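Local coordinates for protein isocitrate dehydrogenase [NAD] subunit 2, mitochondrial (Saccharomyces cerevisiae, PDB 3BLX) that forms, with subunit 1, the allosteric octamer that oxidatively decarboxylates isocitrate to 2-oxoglutarate with NAD+ in the citric acid cycle, and also binds mitochondrial mRNA leaders, at residues E217-I221 / D222-L226; L199-N202 / V203-L207. One frame throughout, in Å; residues are numbered along the deposited sequence.

Contact 1 (E217-I221 / D222-L226); sequences ETELI and DNSVL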
loop_
_atom_site.group_PDB
_atom_site.type_symbol
_atom_site.label_atom_id
_atom_site.label_comp_id
_atom_site.label_asym_id
_atom_site.label_seq_id
_atom_site.Cartn_x
_atom_site.Cartn_y
_atom_site.Cartn_z
ATOM N N GLU B 217 2.080 -36.450 -43.943
ATOM C CA GLU B 217 1.362 -35.182 -44.090
ATOM C C GLU B 217 1.664 -34.317 -42.887
ATOM O O GLU B 217 1.935 -34.834 -41.796
ATOM C CB GLU B 217 -0.147 -35.397 -44.183
ATOM C CG GLU B 217 -0.555 -36.495 -45.164
ATOM C CD GLU B 217 -2.059 -36.664 -45.273
ATOM O OE1 GLU B 217 -2.798 -35.907 -44.598
ATOM O OE2 GLU B 217 -2.500 -37.553 -46.037
ATOM N N THR B 218 1.624 -33.002 -43.082
ATOM C CA THR B 218 1.695 -32.069 -41.958
ATOM C C THR B 218 0.371 -31.330 -41.824
ATOM O O THR B 218 -0.292 -31.046 -42.831
ATOM C CB THR B 218 2.854 -31.051 -42.104
ATOM O OG1 THR B 218 2.599 -30.170 -43.208
ATOM C CG2 THR B 218 4.200 -31.769 -42.281
ATOM N N GLU B 219 -0.024 -31.018 -40.590
ATOM C CA GLU B 219 -1.291 -30.321 -40.399
ATOM C C GLU B 219 -1.251 -29.304 -39.252
ATOM O O GLU B 219 -0.657 -29.588 -38.215
ATOM C CB GLU B 219 -2.388 -31.358 -40.176
ATOM C CG GLU B 219 -3.760 -30.925 -40.647
ATOM C CD GLU B 219 -4.689 -32.118 -40.844
ATOM O OE1 GLU B 219 -4.415 -33.207 -40.280
ATOM O OE2 GLU B 219 -5.694 -31.970 -41.572
ATOM N N LEU B 220 -1.872 -28.136 -39.444
ATOM C CA LEU B 220 -1.943 -27.121 -38.391
ATOM C C LEU B 220 -2.795 -27.689 -37.294
ATOM O O LEU B 220 -3.821 -28.283 -37.578
ATOM C CB LEU B 220 -2.570 -25.814 -38.885
ATOM C CG LEU B 220 -1.708 -24.803 -39.641
ATOM C CD1 LEU B 220 -2.440 -23.463 -39.779
ATOM C CD2 LEU B 220 -0.351 -24.622 -38.963
ATOM N N ILE B 221 -2.380 -27.511 -36.048
ATOM C CA ILE B 221 -3.154 -28.057 -34.953
ATOM C C ILE B 221 -4.581 -27.503 -34.996
ATOM O O ILE B 221 -5.509 -28.230 -34.722
ATOM C CB ILE B 221 -2.497 -27.803 -33.607
ATOM C CG1 ILE B 221 -3.197 -28.626 -32.532
ATOM C CG2 ILE B 221 -2.537 -26.333 -33.295
ATOM C CD1 ILE B 221 -2.774 -28.332 -31.153
ATOM N N ASP B 222 -4.755 -26.247 -35.401
ATOM C CA ASP B 222 -6.099 -25.678 -35.598
ATOM C C ASP B 222 -6.960 -26.567 -36.499
ATOM O O ASP B 222 -8.106 -26.849 -36.183
ATOM C CB ASP B 222 -6.058 -24.299 -36.263
ATOM C CG ASP B 222 -5.151 -23.310 -35.561
ATOM O OD1 ASP B 222 -4.063 -23.703 -35.097
ATOM O OD2 ASP B 222 -5.525 -22.115 -35.508
ATOM N N ASN B 223 -6.416 -26.980 -37.642
ATOM C CA ASN B 223 -7.194 -27.733 -38.617
ATOM C C ASN B 223 -7.481 -29.143 -38.113
ATOM O O ASN B 223 -8.593 -29.659 -38.222
ATOM C CB ASN B 223 -6.486 -27.774 -39.977
ATOM C CG ASN B 223 -6.310 -26.388 -40.595
ATOM O OD1 ASN B 223 -7.126 -25.481 -40.390
ATOM N ND2 ASN B 223 -5.235 -26.224 -41.366
ATOM N N SER B 224 -6.468 -29.764 -37.545
ATOM C CA SER B 224 -6.624 -31.085 -36.990
ATOM C C SER B 224 -7.766 -31.152 -36.011
ATOM O O SER B 224 -8.547 -32.088 -36.082
ATOM C CB SER B 224 -5.354 -31.531 -36.289
ATOM O OG SER B 224 -4.268 -31.562 -37.194
ATOM N N VAL B 225 -7.884 -30.200 -35.084
ATOM C CA VAL B 225 -8.978 -30.342 -34.140
ATOM C C VAL B 225 -10.319 -30.096 -34.796
ATOM O O VAL B 225 -11.295 -30.733 -34.425
ATOM C CB VAL B 225 -8.810 -29.632 -32.737
ATOM C CG1 VAL B 225 -7.353 -29.296 -32.433
ATOM C CG2 VAL B 225 -9.726 -28.453 -32.573
ATOM N N LEU B 226 -10.364 -29.230 -35.806
ATOM C CA LEU B 226 -11.615 -28.959 -36.499
ATOM C C LEU B 226 -12.053 -30.213 -37.243
ATOM O O LEU B 226 -13.224 -30.579 -37.218
ATOM C CB LEU B 226 -11.437 -27.826 -37.487
ATOM C CG LEU B 226 -12.624 -26.904 -37.769
ATOM C CD1 LEU B 226 -12.651 -26.672 -39.239
ATOM C CD2 LEU B 226 -13.968 -27.444 -37.303
#
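Leu220 O, the last carbonyl of strand 217-220, accepts the backbone N-H of Ser224 at 3.0 Å in an almost straight bond (174° at the hydrogen). Asn223 N adds a weak, strongly bent bond to the same oxygen. Ser224 OG bonds weakly to it as well, at 3.3 Å; the hydroxyl lies beside its own backbone N (chi1 -60°), which turns it back toward the strand. A small polar residue suits this spot, since it fits the first turn and gives the shared oxygen another donor. One residue further along, Val225 N reaches Ile221 O at 3.1 Å. The buried side is filled by branched apolar groups: Ile221 CG1 and Val225 CG1 stand 4.2 Å apart, and both side chains pack on Leu250 of helix 244-258. Here strand 215-220, outermost in this chain's mixed sheet and parallel to its neighbour 183-188, turns into helix 221-230, with Leu220 at the N-cap and the axes of the two short segments nearly perpendicular (89°). This strand-to-helix junction carries Asp222, which, by similarity, binds substrate and metal. Its OD1 lies 3.5 Å from Ile221 CG2 and makes a weak, long ion pair with Lys189, while OD2 bonds weakly to Thr241 of the subunit 1 chain. The other side is looser and partly exposed. There Glu219 CG lies 4.2 Å from Asn223 CB; a long acid suits the place, since its carboxylate reaches Tyr235 (hydrogen bond through OE1) and Lys227 (salt bridge through OE2).

Contact 2 (L199-N202 / V203-L207); sequences LFVN and VAKEL
Phe200 carries the one aromatic ring; its side chain leaves the backbone away from 203-207 and packs on Ser165 and Ile169 of helix 162-178 and on Val186 of strand 183-188, a buried place that suits a large apolar group. The carbonyl of the same residue turns to the next segment, where Phe200 O accepts Ala204 N at 3.2 Å. Val203 N bonds in the same way to Leu199 O, Lys205 N to Val201 O at 3.0 Å, and Glu206 N to Asn202 O. With CG beside its backbone N (chi1 -71°) and the chain extended beyond it, Lys205 runs alongside Val201, pointing the same way: its CE lies 3.8 Å from Val201 CG1 while its CG lies 3.5 Å from Val201 O. A long chain with a charged end fits this border between apolar packing and solvent. Leu199 CD2 and Val203 CG2 are more loosely paired at 4.5 Å. The small methyl of Ala204, resting on Val186 and Leu216, probably allows a close approach of the helix to the sheet. Such i to i+4 bonding, with Phe200, Val201 and Ala204 facing the sheet, Leu199 meeting Gly146 of the subunit 1 chain, and Asn202, Lys205 and Glu206 exposed, is that of an amphipathic alpha-helix, here the connecting helix of the beta-alpha-beta unit formed by strand 183-188, helix 195-208 and strand 215-220.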
loop_
_atom_site.group_PDB
_atom_site.type_symbol
_atom_site.label_atom_id
_atom_site.label_comp_id
_atom_site.label_asym_id
_atom_site.label_seq_id
_atom_site.Cartn_x
_atom_site.Cartn_y
_atom_site.Cartn_z
ATOM N N LEU B 199 11.289 -26.658 -36.722
ATOM C CA LEU B 199 12.370 -27.625 -36.542
ATOM C C LEU B 199 11.800 -29.023 -36.460
ATOM O O LEU B 199 12.385 -29.987 -36.951
ATOM C CB LEU B 199 13.210 -27.290 -35.298
ATOM C CG LEU B 199 14.160 -28.352 -34.742
ATOM C CD1 LEU B 199 15.223 -27.687 -33.918
ATOM C CD2 LEU B 199 13.428 -29.385 -33.890
ATOM N N PHE B 200 10.642 -29.128 -35.828
ATOM C CA PHE B 200 9.974 -30.397 -35.663
ATOM C C PHE B 200 9.512 -30.929 -37.005
ATOM O O PHE B 200 9.676 -32.099 -37.268
ATOM C CB PHE B 200 8.793 -30.233 -34.728
ATOM C CG PHE B 200 8.226 -31.524 -34.232
ATOM C CD1 PHE B 200 8.865 -32.238 -33.231
ATOM C CD2 PHE B 200 7.039 -32.014 -34.744
ATOM C CE1 PHE B 200 8.337 -33.436 -32.748
ATOM C CE2 PHE B 200 6.503 -33.207 -34.267
ATOM C CZ PHE B 200 7.158 -33.919 -33.264
ATOM N N VAL B 201 8.943 -30.064 -37.846
ATOM C CA VAL B 201 8.500 -30.447 -39.186
ATOM C C VAL B 201 9.677 -30.820 -40.093
ATOM O O VAL B 201 9.594 -31.782 -40.831
ATOM C CB VAL B 201 7.665 -29.336 -39.863
ATOM C CG1 VAL B 201 7.487 -29.626 -41.354
ATOM C CG2 VAL B 201 6.308 -29.200 -39.188
ATOM N N ASN B 202 10.774 -30.072 -40.030
ATOM C CA ASN B 202 11.952 -30.375 -40.838
ATOM C C ASN B 202 12.528 -31.729 -40.498
ATOM O O ASN B 202 12.956 -32.453 -41.369
ATOM C CB ASN B 202 13.053 -29.314 -40.696
ATOM C CG ASN B 202 12.734 -28.034 -41.441
ATOM O OD1 ASN B 202 11.761 -27.965 -42.195
ATOM N ND2 ASN B 202 13.552 -27.006 -41.222
ATOM N N VAL B 203 12.555 -32.056 -39.219
ATOM C CA VAL B 203 13.064 -33.334 -38.766
ATOM C C VAL B 203 12.177 -34.470 -39.298
ATOM O O VAL B 203 12.656 -35.557 -39.613
ATOM C CB VAL B 203 13.110 -33.357 -37.232
ATOM C CG1 VAL B 203 13.045 -34.768 -36.699
ATOM C CG2 VAL B 203 14.339 -32.676 -36.750
ATOM N N ALA B 204 10.879 -34.204 -39.402
ATOM C CA ALA B 204 9.930 -35.166 -39.926
ATOM C C ALA B 204 10.126 -35.402 -41.419
ATOM O O ALA B 204 9.958 -36.515 -41.900
ATOM C CB ALA B 204 8.509 -34.700 -39.652
ATOM N N LYS B 205 10.449 -34.341 -42.152
ATOM C CA LYS B 205 10.651 -34.434 -43.595
ATOM C C LYS B 205 11.944 -35.178 -43.961
ATOM O O LYS B 205 12.035 -35.814 -45.008
ATOM C CB LYS B 205 10.611 -33.045 -44.224
ATOM C CG LYS B 205 9.221 -32.433 -44.230
ATOM C CD LYS B 205 9.220 -31.069 -44.909
ATOM C CE LYS B 205 7.807 -30.520 -45.038
ATOM N NZ LYS B 205 7.757 -29.253 -45.818
ATOM N N GLU B 206 12.927 -35.115 -43.071
ATOM C CA GLU B 206 14.231 -35.745 -43.261
ATOM C C GLU B 206 14.110 -37.242 -43.091
ATOM O O GLU B 206 14.826 -38.014 -43.725
ATOM C CB GLU B 206 15.215 -35.227 -42.212
ATOM C CG GLU B 206 16.654 -35.118 -42.673
ATOM C CD GLU B 206 16.897 -33.890 -43.540
ATOM O OE1 GLU B 206 16.543 -32.758 -43.121
ATOM O OE2 GLU B 206 17.455 -34.061 -44.644
ATOM N N LEU B 207 13.208 -37.647 -42.200
ATOM C CA LEU B 207 12.989 -39.054 -41.910
ATOM C C LEU B 207 12.012 -39.645 -42.901
ATOM O O LEU B 207 11.931 -40.860 -43.036
ATOM C CB LEU B 207 12.422 -39.214 -40.511
ATOM C CG LEU B 207 13.308 -38.739 -39.371
ATOM C CD1 LEU B 207 12.634 -39.010 -38.036
ATOM C CD2 LEU B 207 14.672 -39.414 -39.448
#

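How the contacts relate
Contact 2 closes before contact 1 opens: helix 195-208 is followed by strand 215-220, whose end turns into helix 221-230. The centres of the two contacts are about 16 Å apart, and they meet where Thr218 CG2 packs against Val201 CG1 at 4.0 Å. Contact 1 forms part of the probable active site; contact 2 lies behind it. In contact 1 the side chain of Asp222, which probably binds the metal ion and the substrate, comes within about 3 Å of that of Lys189, by similarity critical for catalysis. In contact 2 the side chain of Val201 is about 9 Å from that of Lys189, and that of Phe200 about 8 Å from the side chain of Arg135, which by similarity binds substrate.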